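Local coordinates for malonate decarboxylase subunit alpha (Acinetobacter baumannii ATCC 17978, PDB 6MPR), which probably acts as the transferase subunit of malonate decarboxylase, exchanging acetyl for malonyl on the enzyme's acyl carrier protein so that the malonyl group can be decarboxylated, at residues Q69-F74 and P228-P233; V63-N68 and E179-L184; I172-S177 and R211-A216; L75-A80 and R99-D104; V318-T323 and G344-N349. All coordinates share one frame; numbering follows the deposited sequence. Where two conformers were deposited one is given.

Interaction 1: residues Q69-F74 and P228-P233; sequences QKQADF and PFYIEP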
# COMPACT_ATOMS: atom_id res chain seq x y z
N GLN A 69 -12.47 13.53 -4.83
CA GLN A 69 -13.44 14.55 -4.43
C GLN A 69 -12.90 15.96 -4.65
O GLN A 69 -13.39 16.67 -5.53
CB GLN A 69 -13.84 14.33 -2.96
CG GLN A 69 -14.41 12.93 -2.69
CD GLN A 69 -14.25 12.53 -1.23
OE1 GLN A 69 -13.31 11.82 -0.88
NE2 GLN A 69 -15.17 12.98 -0.39
N LYS A 70 -11.90 16.38 -3.89
CA LYS A 70 -11.35 17.73 -4.01
C LYS A 70 -10.72 17.95 -5.38
O LYS A 70 -9.92 17.13 -5.83
CB LYS A 70 -10.30 17.95 -2.92
CG LYS A 70 -9.43 19.19 -3.11
CD LYS A 70 -8.50 19.36 -1.90
CE LYS A 70 -7.35 18.37 -1.93
NZ LYS A 70 -6.48 18.47 -0.70
N GLN A 71 -11.07 19.07 -6.03
CA GLN A 71 -10.52 19.45 -7.33
C GLN A 71 -9.80 20.78 -7.21
O GLN A 71 -10.39 21.77 -6.74
CB GLN A 71 -11.59 19.57 -8.44
CG GLN A 71 -12.55 18.39 -8.56
CD GLN A 71 -11.82 17.11 -8.91
OE1 GLN A 71 -10.94 17.10 -9.79
NE2 GLN A 71 -12.16 16.02 -8.22
N ALA A 72 -8.56 20.82 -7.67
CA ALA A 72 -7.84 22.09 -7.80
C ALA A 72 -8.34 22.78 -9.07
O ALA A 72 -7.64 22.92 -10.08
CB ALA A 72 -6.34 21.85 -7.84
N ASP A 73 -9.60 23.20 -9.03
CA ASP A 73 -10.25 23.60 -10.28
C ASP A 73 -9.81 24.97 -10.78
O ASP A 73 -9.88 25.23 -11.99
CB ASP A 73 -11.78 23.55 -10.14
CG ASP A 73 -12.32 24.61 -9.20
OD1 ASP A 73 -12.04 24.55 -7.97
OD2 ASP A 73 -13.02 25.52 -9.69
N PHE A 74 -9.34 25.84 -9.89
CA PHE A 74 -8.72 27.08 -10.36
C PHE A 74 -7.46 26.78 -11.16
O PHE A 74 -7.25 27.34 -12.24
CB PHE A 74 -8.42 27.98 -9.16
CG PHE A 74 -7.70 29.25 -9.51
CD1 PHE A 74 -8.29 30.20 -10.33
CD2 PHE A 74 -6.45 29.50 -8.99
CE1 PHE A 74 -7.63 31.39 -10.63
CE2 PHE A 74 -5.78 30.67 -9.30
CZ PHE A 74 -6.37 31.61 -10.12
N PRO A 228 -13.56 29.08 -3.89
CA PRO A 228 -13.13 27.90 -3.13
C PRO A 228 -13.06 26.66 -4.00
O PRO A 228 -13.84 26.52 -4.95
CB PRO A 228 -14.22 27.76 -2.05
CG PRO A 228 -14.76 29.15 -1.89
CD PRO A 228 -14.71 29.76 -3.27
N PHE A 229 -12.12 25.77 -3.68
CA PHE A 229 -11.92 24.58 -4.50
C PHE A 229 -13.21 23.78 -4.64
O PHE A 229 -14.02 23.69 -3.71
CB PHE A 229 -10.76 23.69 -3.97
CG PHE A 229 -11.01 23.02 -2.62
CD1 PHE A 229 -11.83 21.90 -2.50
CD2 PHE A 229 -10.32 23.46 -1.50
CE1 PHE A 229 -12.01 21.28 -1.27
CE2 PHE A 229 -10.49 22.85 -0.26
CZ PHE A 229 -11.35 21.74 -0.14
N TYR A 230 -13.41 23.25 -5.84
CA TYR A 230 -14.61 22.51 -6.18
C TYR A 230 -14.63 21.15 -5.51
O TYR A 230 -13.62 20.44 -5.49
CB TYR A 230 -14.68 22.32 -7.70
CG TYR A 230 -15.89 21.57 -8.18
CD1 TYR A 230 -17.09 22.22 -8.38
CD2 TYR A 230 -15.83 20.20 -8.44
CE1 TYR A 230 -18.21 21.55 -8.82
CE2 TYR A 230 -16.96 19.51 -8.89
CZ TYR A 230 -18.15 20.20 -9.08
OH TYR A 230 -19.28 19.55 -9.53
N ILE A 231 -15.79 20.77 -4.99
CA ILE A 231 -15.99 19.42 -4.45
C ILE A 231 -17.49 19.16 -4.38
O ILE A 231 -18.26 20.02 -3.96
CB ILE A 231 -15.30 19.26 -3.08
CG1 ILE A 231 -15.56 17.86 -2.52
CG2 ILE A 231 -15.72 20.34 -2.09
CD1 ILE A 231 -14.69 17.54 -1.31
N GLU A 232 -17.91 17.93 -4.81
CA GLU A 232 -19.28 17.41 -4.82
C GLU A 232 -19.51 16.42 -3.70
O GLU A 232 -18.59 15.75 -3.25
CB GLU A 232 -19.58 16.66 -6.13
CG GLU A 232 -19.38 17.38 -7.39
CD GLU A 232 -19.89 16.54 -8.55
OE1 GLU A 232 -21.12 16.40 -8.67
OE2 GLU A 232 -19.06 15.97 -9.28
N PRO A 233 -20.77 16.24 -3.26
CA PRO A 233 -21.08 15.16 -2.31
C PRO A 233 -21.18 13.82 -3.02
O PRO A 233 -22.26 13.44 -3.49
CB PRO A 233 -22.43 15.58 -1.71
CG PRO A 233 -23.07 16.39 -2.78
CD PRO A 233 -21.95 17.10 -3.50
O HOH W 1 -15.88 16.40 -6.33
O HOH W 2 -17.64 13.98 -1.55
O HOH W 3 -14.77 26.07 -7.48

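Interaction 2: residues V63-N68 and E179-L184; sequences VLEGNN and EDSPAL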
# COMPACT_ATOMS: atom_id res chain seq x y z
N VAL A 63 1.16 16.25 -12.35
CA VAL A 63 0.08 15.75 -11.50
C VAL A 63 -0.91 16.88 -11.28
O VAL A 63 -0.52 17.98 -10.87
CB VAL A 63 0.64 15.24 -10.17
CG1 VAL A 63 -0.50 14.93 -9.18
CG2 VAL A 63 1.52 13.99 -10.39
N LEU A 64 -2.19 16.61 -11.53
CA LEU A 64 -3.24 17.62 -11.38
C LEU A 64 -4.35 17.00 -10.55
O LEU A 64 -4.85 15.92 -10.90
CB LEU A 64 -3.79 18.06 -12.75
CG LEU A 64 -5.03 18.97 -12.75
CD1 LEU A 64 -4.73 20.25 -12.00
CD2 LEU A 64 -5.45 19.29 -14.18
N GLU A 65 -4.70 17.64 -9.45
CA GLU A 65 -5.81 17.18 -8.61
C GLU A 65 -7.13 17.70 -9.17
O GLU A 65 -7.29 18.91 -9.34
CB GLU A 65 -5.62 17.67 -7.18
CG GLU A 65 -4.44 17.06 -6.43
CD GLU A 65 -4.33 17.58 -5.00
OE1 GLU A 65 -5.18 18.39 -4.59
OE2 GLU A 65 -3.38 17.20 -4.31
N GLY A 66 -8.05 16.80 -9.50
CA GLY A 66 -7.73 15.40 -9.74
C GLY A 66 -7.80 14.39 -8.60
O GLY A 66 -7.50 13.21 -8.82
N ASN A 67 -8.15 14.81 -7.39
CA ASN A 67 -8.52 13.86 -6.35
C ASN A 67 -9.88 13.27 -6.67
O ASN A 67 -10.62 13.79 -7.52
CB ASN A 67 -8.62 14.52 -4.96
CG ASN A 67 -7.36 15.20 -4.51
OD1 ASN A 67 -6.43 14.56 -4.02
ND2 ASN A 67 -7.35 16.53 -4.58
N ASN A 68 -10.26 12.22 -5.96
CA ASN A 68 -11.60 11.69 -6.19
C ASN A 68 -12.67 12.72 -5.87
O ASN A 68 -13.68 12.81 -6.58
CB ASN A 68 -11.85 10.42 -5.39
CG ASN A 68 -13.22 9.81 -5.70
OD1 ASN A 68 -13.38 9.11 -6.70
ND2 ASN A 68 -14.20 10.10 -4.86
N GLU A 179 -7.11 13.98 1.59
CA GLU A 179 -7.21 13.03 0.47
C GLU A 179 -5.85 12.56 -0.04
O GLU A 179 -5.04 12.02 0.73
CB GLU A 179 -8.03 13.63 -0.69
CG GLU A 179 -9.55 13.73 -0.36
CD GLU A 179 -10.39 14.20 -1.56
OE1 GLU A 179 -10.49 13.46 -2.57
OE2 GLU A 179 -10.94 15.32 -1.49
N ASP A 180 -5.60 12.74 -1.36
CA ASP A 180 -4.38 12.27 -2.01
C ASP A 180 -3.19 13.20 -1.82
O ASP A 180 -2.07 12.81 -2.15
CB ASP A 180 -4.53 12.10 -3.54
CG ASP A 180 -5.89 11.53 -3.98
OD1 ASP A 180 -6.93 11.85 -3.39
OD2 ASP A 180 -5.90 10.80 -4.99
N SER A 181 -3.40 14.43 -1.35
CA SER A 181 -2.37 15.45 -1.52
C SER A 181 -1.01 15.06 -0.96
O SER A 181 0.00 15.27 -1.66
CB SER A 181 -2.88 16.78 -0.93
OG SER A 181 -4.01 17.21 -1.67
N PRO A 182 -0.88 14.50 0.24
CA PRO A 182 0.48 14.18 0.73
C PRO A 182 1.19 13.16 -0.13
O PRO A 182 2.41 13.24 -0.32
CB PRO A 182 0.23 13.65 2.15
CG PRO A 182 -1.13 14.15 2.53
CD PRO A 182 -1.90 14.12 1.24
N ALA A 183 0.45 12.19 -0.70
CA ALA A 183 1.07 11.16 -1.52
C ALA A 183 1.49 11.71 -2.88
O ALA A 183 2.45 11.21 -3.47
CB ALA A 183 0.11 9.99 -1.73
N LEU A 184 0.78 12.72 -3.38
CA LEU A 184 1.11 13.31 -4.68
C LEU A 184 2.25 14.31 -4.57
O LEU A 184 3.07 14.45 -5.49
CB LEU A 184 -0.11 14.00 -5.29
CG LEU A 184 -1.38 13.17 -5.48
CD1 LEU A 184 -2.54 14.04 -5.97
CD2 LEU A 184 -1.13 11.99 -6.43
O HOH W 4 -8.33 10.14 -5.69

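Interaction 3: residues I172-S177 and R211-A216; sequences IYTGPS and RVDIPA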
# COMPACT_ATOMS: atom_id res chain seq x y z
N ILE A 172 0.58 24.38 4.29
CA ILE A 172 -0.77 24.18 3.79
C ILE A 172 -1.61 23.47 4.84
O ILE A 172 -1.18 22.47 5.43
CB ILE A 172 -0.81 23.37 2.48
CG1 ILE A 172 0.26 23.83 1.49
CG2 ILE A 172 -2.19 23.51 1.84
CD1 ILE A 172 0.03 25.22 0.92
N TYR A 173 -2.82 23.97 5.05
CA TYR A 173 -3.86 23.24 5.77
C TYR A 173 -4.81 22.63 4.74
O TYR A 173 -5.42 23.37 3.96
CB TYR A 173 -4.60 24.18 6.72
CG TYR A 173 -5.82 23.55 7.36
CD1 TYR A 173 -5.69 22.42 8.16
CD2 TYR A 173 -7.09 24.06 7.14
CE1 TYR A 173 -6.80 21.83 8.73
CE2 TYR A 173 -8.21 23.48 7.71
CZ TYR A 173 -8.06 22.36 8.51
OH TYR A 173 -9.16 21.77 9.08
N THR A 174 -4.88 21.29 4.71
CA THR A 174 -5.82 20.59 3.83
C THR A 174 -7.00 19.96 4.56
O THR A 174 -8.03 19.68 3.93
CB THR A 174 -5.08 19.50 3.03
OG1 THR A 174 -4.35 18.64 3.91
CG2 THR A 174 -4.10 20.12 2.05
N GLY A 175 -6.88 19.70 5.87
CA GLY A 175 -8.01 19.39 6.72
C GLY A 175 -8.77 18.13 6.34
O GLY A 175 -8.18 17.11 5.95
N PRO A 176 -10.10 18.18 6.45
CA PRO A 176 -10.91 17.00 6.08
C PRO A 176 -10.69 16.55 4.65
O PRO A 176 -10.88 15.36 4.36
CB PRO A 176 -12.35 17.48 6.30
CG PRO A 176 -12.23 18.60 7.31
CD PRO A 176 -10.91 19.28 7.01
N SER A 177 -10.26 17.43 3.75
CA SER A 177 -10.08 17.06 2.36
C SER A 177 -8.61 16.85 2.00
O SER A 177 -8.20 17.11 0.86
CB SER A 177 -10.72 18.10 1.44
OG SER A 177 -12.11 18.07 1.63
N ARG A 211 -3.89 23.47 11.39
CA ARG A 211 -2.69 22.65 11.52
C ARG A 211 -1.95 22.72 10.20
O ARG A 211 -2.48 23.19 9.19
CB ARG A 211 -3.04 21.21 11.87
CG ARG A 211 -3.88 20.52 10.79
CD ARG A 211 -4.22 19.07 11.17
NE ARG A 211 -4.87 18.38 10.07
CZ ARG A 211 -6.13 17.98 10.06
NH1 ARG A 211 -6.91 18.20 11.13
NH2 ARG A 211 -6.61 17.36 8.99
N VAL A 212 -0.72 22.21 10.20
CA VAL A 212 0.07 22.07 8.99
C VAL A 212 -0.07 20.64 8.50
O VAL A 212 0.35 19.70 9.18
CB VAL A 212 1.56 22.42 9.21
CG1 VAL A 212 2.33 22.23 7.92
CG2 VAL A 212 1.71 23.87 9.72
N ASP A 213 -0.68 20.47 7.33
CA ASP A 213 -0.78 19.17 6.69
C ASP A 213 0.30 18.93 5.65
O ASP A 213 0.72 17.79 5.46
CB ASP A 213 -2.15 19.03 6.01
CG ASP A 213 -3.28 18.88 7.00
OD1 ASP A 213 -3.25 17.90 7.76
OD2 ASP A 213 -4.19 19.73 7.03
N ILE A 214 0.75 19.99 4.98
CA ILE A 214 1.84 19.93 4.02
C ILE A 214 2.85 20.98 4.47
O ILE A 214 2.53 22.17 4.46
CB ILE A 214 1.39 20.22 2.58
CG1 ILE A 214 0.24 19.30 2.14
CG2 ILE A 214 2.58 20.14 1.62
CD1 ILE A 214 0.63 17.85 2.01
N PRO A 215 4.07 20.60 4.85
CA PRO A 215 5.06 21.60 5.28
C PRO A 215 5.51 22.52 4.16
O PRO A 215 5.57 22.14 2.99
CB PRO A 215 6.24 20.75 5.78
CG PRO A 215 5.75 19.33 5.84
CD PRO A 215 4.60 19.23 4.88
N ALA A 216 5.87 23.74 4.56
CA ALA A 216 6.33 24.77 3.64
C ALA A 216 7.48 24.28 2.75
O ALA A 216 7.58 24.66 1.58
CB ALA A 216 6.77 26.00 4.44

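Interaction 4: residues L75-A80 and R99-D104; sequences LSRSLA and RSEHLD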
# COMPACT_ATOMS: atom_id res chain seq x y z
N LEU A 75 -6.63 25.86 -10.67
CA LEU A 75 -5.41 25.52 -11.41
C LEU A 75 -5.73 24.79 -12.71
O LEU A 75 -5.10 25.07 -13.74
CB LEU A 75 -4.46 24.68 -10.54
CG LEU A 75 -3.91 25.36 -9.28
CD1 LEU A 75 -2.96 24.43 -8.50
CD2 LEU A 75 -3.23 26.68 -9.63
N SER A 76 -6.70 23.88 -12.69
CA SER A 76 -7.03 23.16 -13.92
C SER A 76 -7.69 24.09 -14.95
O SER A 76 -7.35 24.02 -16.13
CB SER A 76 -7.92 21.94 -13.62
OG SER A 76 -9.12 22.30 -12.96
N ARG A 77 -8.60 24.97 -14.52
CA ARG A 77 -9.18 25.93 -15.46
C ARG A 77 -8.11 26.86 -16.01
O ARG A 77 -8.14 27.22 -17.20
CB ARG A 77 -10.29 26.75 -14.79
CG ARG A 77 -11.59 25.98 -14.54
CD ARG A 77 -12.69 26.87 -13.92
NE ARG A 77 -12.58 26.98 -12.47
CZ ARG A 77 -12.18 28.09 -11.83
NH1 ARG A 77 -11.87 29.18 -12.52
NH2 ARG A 77 -12.11 28.12 -10.51
N SER A 78 -7.15 27.25 -15.17
CA SER A 78 -6.08 28.14 -15.62
C SER A 78 -5.15 27.41 -16.59
O SER A 78 -4.79 27.96 -17.64
CB SER A 78 -5.29 28.69 -14.43
OG SER A 78 -6.09 29.50 -13.57
N LEU A 79 -4.77 26.18 -16.26
CA LEU A 79 -3.90 25.42 -17.16
C LEU A 79 -4.52 25.29 -18.55
O LEU A 79 -3.82 25.42 -19.57
CB LEU A 79 -3.61 24.04 -16.56
CG LEU A 79 -2.63 23.16 -17.34
CD1 LEU A 79 -1.25 23.81 -17.36
CD2 LEU A 79 -2.55 21.78 -16.70
N ALA A 80 -5.83 25.08 -18.62
CA ALA A 80 -6.52 24.97 -19.90
C ALA A 80 -6.58 26.29 -20.67
O ALA A 80 -6.98 26.27 -21.84
CB ALA A 80 -7.94 24.43 -19.69
N ARG A 99 -13.47 16.83 -14.16
CA ARG A 99 -13.76 18.18 -14.62
C ARG A 99 -13.69 18.25 -16.15
O ARG A 99 -12.87 17.58 -16.78
CB ARG A 99 -12.77 19.19 -14.02
CG ARG A 99 -12.68 19.22 -12.48
CD ARG A 99 -13.69 20.18 -11.85
NE ARG A 99 -13.67 21.50 -12.48
CZ ARG A 99 -14.61 22.43 -12.32
NH1 ARG A 99 -15.64 22.22 -11.52
NH2 ARG A 99 -14.50 23.59 -12.98
N SER A 100 -14.57 19.06 -16.74
CA SER A 100 -14.55 19.22 -18.19
C SER A 100 -13.22 19.77 -18.70
O SER A 100 -12.72 19.35 -19.74
CB SER A 100 -15.69 20.14 -18.63
OG SER A 100 -15.53 21.44 -18.08
N GLU A 101 -12.63 20.73 -17.98
CA GLU A 101 -11.36 21.29 -18.45
C GLU A 101 -10.23 20.27 -18.42
O GLU A 101 -9.22 20.46 -19.11
CB GLU A 101 -10.99 22.55 -17.67
CG GLU A 101 -10.55 22.34 -16.21
CD GLU A 101 -11.70 22.36 -15.21
OE1 GLU A 101 -11.43 22.36 -13.98
OE2 GLU A 101 -12.87 22.39 -15.66
N HIS A 102 -10.35 19.18 -17.64
CA HIS A 102 -9.33 18.14 -17.69
C HIS A 102 -9.20 17.59 -19.10
O HIS A 102 -8.10 17.47 -19.64
CB HIS A 102 -9.66 17.00 -16.73
CG HIS A 102 -9.65 17.39 -15.30
ND1 HIS A 102 -10.19 16.61 -14.31
CD2 HIS A 102 -9.15 18.49 -14.68
CE1 HIS A 102 -10.04 17.21 -13.14
NE2 HIS A 102 -9.41 18.34 -13.33
N LEU A 103 -10.33 17.25 -19.71
CA LEU A 103 -10.28 16.71 -21.05
C LEU A 103 -10.08 17.81 -22.09
O LEU A 103 -9.51 17.54 -23.16
CB LEU A 103 -11.55 15.89 -21.30
CG LEU A 103 -11.59 14.67 -20.36
CD1 LEU A 103 -12.83 13.82 -20.56
CD2 LEU A 103 -10.33 13.82 -20.52
N ASP A 104 -10.48 19.06 -21.78
CA ASP A 104 -10.18 20.17 -22.68
C ASP A 104 -8.67 20.31 -22.93
O ASP A 104 -8.26 20.76 -24.01
CB ASP A 104 -10.73 21.49 -22.13
CG ASP A 104 -12.26 21.52 -22.03
OD1 ASP A 104 -12.95 20.61 -22.54
OD2 ASP A 104 -12.78 22.47 -21.41
O HOH W 5 -9.05 20.05 -11.19
O HOH W 6 -7.43 21.33 -16.81

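Interaction 5: residues V318-T323 and G344-N349; sequences VHCFGT and GALRSN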
# COMPACT_ATOMS: atom_id res chain seq x y z
N VAL A 318 -13.53 4.67 12.31
CA VAL A 318 -13.58 4.91 10.87
C VAL A 318 -12.34 5.70 10.50
O VAL A 318 -12.10 6.77 11.06
CB VAL A 318 -14.83 5.70 10.45
CG1 VAL A 318 -14.86 5.92 8.93
CG2 VAL A 318 -16.09 5.02 10.91
N HIS A 319 -11.56 5.17 9.56
CA HIS A 319 -10.51 5.92 8.87
C HIS A 319 -11.00 6.26 7.47
O HIS A 319 -11.62 5.43 6.81
CB HIS A 319 -9.22 5.11 8.79
CG HIS A 319 -8.06 5.94 8.36
ND1 HIS A 319 -7.64 6.00 7.04
CD2 HIS A 319 -7.29 6.83 9.04
CE1 HIS A 319 -6.63 6.85 6.94
NE2 HIS A 319 -6.41 7.38 8.14
N CYS A 320 -10.72 7.49 7.01
CA CYS A 320 -11.40 8.07 5.86
C CYS A 320 -10.44 8.36 4.71
O CYS A 320 -9.34 8.86 4.94
CB CYS A 320 -12.09 9.40 6.22
SG CYS A 320 -13.38 9.26 7.45
N PHE A 321 -10.90 8.07 3.48
CA PHE A 321 -10.18 8.48 2.27
C PHE A 321 -10.29 9.98 2.03
O PHE A 321 -9.37 10.58 1.46
CB PHE A 321 -10.73 7.75 1.05
CG PHE A 321 -10.96 6.28 1.24
CD1 PHE A 321 -9.93 5.37 1.05
CD2 PHE A 321 -12.22 5.81 1.58
CE1 PHE A 321 -10.16 4.01 1.19
CE2 PHE A 321 -12.45 4.45 1.74
CZ PHE A 321 -11.43 3.55 1.56
N GLY A 322 -11.40 10.58 2.44
CA GLY A 322 -11.74 11.97 2.22
C GLY A 322 -12.85 12.36 3.17
O GLY A 322 -13.26 11.59 4.03
N THR A 323 -13.35 13.58 2.99
CA THR A 323 -14.46 14.09 3.78
C THR A 323 -15.79 13.63 3.18
O THR A 323 -15.85 12.86 2.23
CB THR A 323 -14.41 15.62 3.83
OG1 THR A 323 -15.25 16.08 4.89
CG2 THR A 323 -14.92 16.24 2.51
N GLY A 344 -9.24 19.67 15.97
CA GLY A 344 -10.62 19.22 15.98
C GLY A 344 -11.10 18.60 14.68
O GLY A 344 -12.04 17.79 14.70
N ALA A 345 -10.49 18.92 13.54
CA ALA A 345 -11.04 18.54 12.24
C ALA A 345 -10.50 17.20 11.73
O ALA A 345 -9.35 16.82 12.01
CB ALA A 345 -10.76 19.63 11.20
N LEU A 346 -11.34 16.50 10.97
CA LEU A 346 -10.96 15.26 10.29
C LEU A 346 -9.62 15.39 9.57
O LEU A 346 -9.31 16.43 8.99
CB LEU A 346 -12.04 14.89 9.27
CG LEU A 346 -11.84 13.67 8.35
CD1 LEU A 346 -11.82 12.37 9.15
CD2 LEU A 346 -12.90 13.61 7.22
N ARG A 347 -8.83 14.30 9.60
CA ARG A 347 -7.66 14.13 8.74
C ARG A 347 -7.91 12.89 7.89
O ARG A 347 -7.75 11.76 8.36
CB ARG A 347 -6.37 14.00 9.57
CG ARG A 347 -5.18 13.37 8.88
CD ARG A 347 -4.21 14.37 8.22
NE ARG A 347 -3.05 13.66 7.68
CZ ARG A 347 -2.04 14.21 7.01
NH1 ARG A 347 -2.00 15.52 6.77
NH2 ARG A 347 -1.06 13.43 6.57
N SER A 348 -8.36 13.10 6.66
CA SER A 348 -8.41 11.99 5.72
C SER A 348 -7.01 11.74 5.17
O SER A 348 -6.10 12.56 5.30
CB SER A 348 -9.36 12.30 4.57
OG SER A 348 -9.03 13.55 4.00
N ASN A 349 -6.84 10.57 4.57
CA ASN A 349 -5.56 10.23 3.97
C ASN A 349 -5.86 9.07 3.02
O ASN A 349 -5.96 7.93 3.47
CB ASN A 349 -4.55 9.85 5.05
CG ASN A 349 -3.17 9.57 4.51
OD1 ASN A 349 -3.01 9.06 3.39
ND2 ASN A 349 -2.14 9.87 5.31
O HOH W 7 -5.26 9.84 8.85
O HOH W 8 -9.43 9.60 8.51

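Interaction 1: residues Q69-F74 and P228-P233
Lys70 lays its aliphatic chain over one face of the Phe229 ring, its CG 4.0 Å from the ring centroid in a CH-pi contact displaced toward the rim. With CG anti to the backbone N (chi1 167°), the chain passes across the ring and carries NZ to the backbone O of Ser177 and of Ala162 and to Ser181 OG. Close by, Gln71 N donates to Tyr230 O at 2.9 Å, and Gln71 CG meets the edge of the Tyr230 ring in its plane, 3.7 Å from CD2. Asp73 OD1 takes the Tyr230 N-H at 2.8 Å, the donor standing above the carboxylate plane, while OD2 pairs with Arg77. Both segments follow strands of the eight-stranded parallel sheet, 61-64 and 221-224, and Asp73 opens helix 73-79 directly after an inverse gamma turn centred on Ala72. Toward Glu232 the packing gives way to water. Ile231 CD1 still rests against Gln69 CB at 3.7 Å, but from there two waters bridge the segments. One donates to Gln69 O at 2.6 Å and accepts from Glu232 N; the other accepts from Gln69 NE2, which also bonds Thr323 O, and donates to Glu232 O at 2.6 Å.

Interaction 2: residues V63-N68 and E179-L184
Glu65 and Ser181 are joined by a direct hydrogen bond: Ser181 OG donates to Glu65 OE2 at 2.7 Å, meeting it on the syn side, 28° out of the carboxylate plane. Glu65 gets there by straightening beyond CG (chi2 -179°), which sends the carboxylate across to the first turn of helix 181-189. On the way its CG lies against Leu184 CD1 at 3.6 Å. The same methyl also touches Val63 CG1 at 3.9 Å; that branch stands anti to the Val63 backbone N (chi1 170°), and the two side chains run obliquely to each other. The end of strand 61-64 is thus packed on the helix through the Leu184 side chain, CD1 touching both residues. Glu65 joins Gly66 by a cis peptide bond, after which the chain turns to bring Asn67 opposite Asp180. Asn67 was modelled in two conformers, and its close approach to Asp180 is correspondingly doubtful; in the copy described, Asn67 ND2 reaches Glu65 OE1 weakly at 2.9 Å and also bonds Lys70 O, while Asp180 N makes a weak bond to Asn67 OD1. Further along, a water donates to Asp180 OD2 at 2.6 Å and accepts, weakly, from Asn68 N. Glu179 and Asp180 are both paired with Arg350, and Tyr147 bonds Asp180 OD2. Three buried carboxylates therefore gather here, each supplied with partners. For Glu65, Ser161 OG and Ser181 OG at OE2 and Ala162 N at OE1 fix the rotation of the group; Ser181 OG in turn accepts from Lys70 NZ, leaving its own proton for the carboxylate.

Interaction 3: residues I172-S177 and R211-A216
Ile172 and Ile214 form a single antiparallel, hydrogen-bonded pair, with Ile172 N donating to Ile214 O at 3.0 Å and Ile214 N returning a 3.2 Å bond to Ile172 O, which also accepts from Asp213 N at 2.8 Å. The two isoleucines lie side by side and point the same way, CB against CB at 3.8 Å. Beyond them Asp213 turns its carboxylate under the bend at Thr174 and Gly175. Its OD2 accepts both Thr174 N and Gly175 N at 2.9 Å, the two arriving from the same face of the carboxylate; the Gly175 bond is almost straight (179°). OD1 takes Arg211 NE at 2.9 Å, exactly in the guanidinium plane, and also pairs with Arg347. Tyr173 CE1 stands over the centre of that guanidinium, the ring turned 80° to it, and Arg211 CG touches the ring at CD1. Arg211 NH1 goes on to Asp343 and Ala345 O, and Phe190 of the second subunit packs on the side chain. Arg211 O, by contrast, is buried without a polar partner. Two residues, Asp213 and Ile214, facing the one residue Ile172 make a classic beta bulge, here on edge strand 172-173 of the small mixed sheet.

Interaction 4: residues L75-A80 and R99-D104
Ser76 and Glu101 supply the direct hydrogen bond between the helices, Ser76 OG donating to the anti lone pair of Glu101 OE1 over a short 2.5 Å. Glu101 reaches the serine by setting CG between its backbone N and carbonyl carbon (chi1 71°) and bending at chi2. The same oxygen is held on its syn side by a salt bridge from Arg99 NE at 2.8 Å, so two donors fix the carboxylate. Two like charges lie close beside this bridge: Arg77 NE is 3.9 Å from Arg99 NH2, the two guanidinium planes 71° apart, but each has partners of its own: Arg77 pairs with Asp226 and Asp73, while Arg99, besides Glu101, makes a cation-pi contact with Tyr230. Water supplies two further links. One donates to Ser76 OG and lies 2.8 Å from His102 NE2; the second donates to Ser76 O at 2.8 Å and weakly to Glu101 O. Carbon packing is modest, with Ser76 CB at the edge of the His102 ring, 3.8 Å from CD2, and Ala80 CB 4.1 Å from Glu101 CB. The axes of segments 75-79 and 100-104 approach to 8.8 Å at 32°; their helices, 73-79 and 100-107, are successive helices of the beta-alpha-beta units formed with parallel strands 61-64, 90-94 and 111-116. Leu79 and His102 both reach strand 90-94; Leu75 packs against helix 48-55 and Leu103 against helix 125-131.

Interaction 5: residues V318-T323 and G344-N349
His319 presents the edge of its ring to Asn349, with CE1 3.7 Å from Asn349 O and close to CB, while the ring and amide planes are turned 44° apart. A water lies above one face, offset toward the rim, and Phe339 meets the imidazole edge-to-face. That water accepts from Cys320 N and donates to Arg347 O at 2.7 Å; a second one, 2.8 Å from His319 NE2, also donates to Arg347 O. The direct backbone bond runs from Asn349 N to Cys320 O at 3.1 Å, in the carbonyl plane, and Ser348 CA adds a CH...O contact to the same oxygen. Ser348 CB is pressed against Gly322 CA at 3.4 Å, tighter than usual carbon packing, while its OG bonds Pro176 O and Glu179 N. Leu346, with CG anti to the backbone N (chi1 176°), splits its methyls: CD1 meets Cys320 SG at 3.9 Å and CD2 rests on Thr323 CA at 3.8 Å. Asn349 OD1 caps helix 350-359 at Met352 N, and its ND2, like Arg347 NE, reaches Glu186 of the second subunit. With a single direct hydrogen bond between the segments, the two waters at Arg347 O are an integral part of the polar join.

Interactions 1, 2 and 4 surround the link from strand 61-64 of the eight-stranded parallel sheet to helix 73-79. Interaction 4 is nested along the chain within the loops closed by 1 and 2, sharing helix 73-79 with 1. Interactions 1 and 2, with centres 11 Å apart, alternate in sequence and touch through Lys70 and Glu179. Interaction 3 lies inside the loop of 1, on the small mixed sheet. Interaction 5, last in sequence, lies at edge strand 317-319 of the second large sheet and touches interaction 3 (centres about 12 Å apart), where both meet the second subunit. Interactions 4 and 5 are farthest apart, about 27 Å between centres. Together they join both large sheets to the dimer interface.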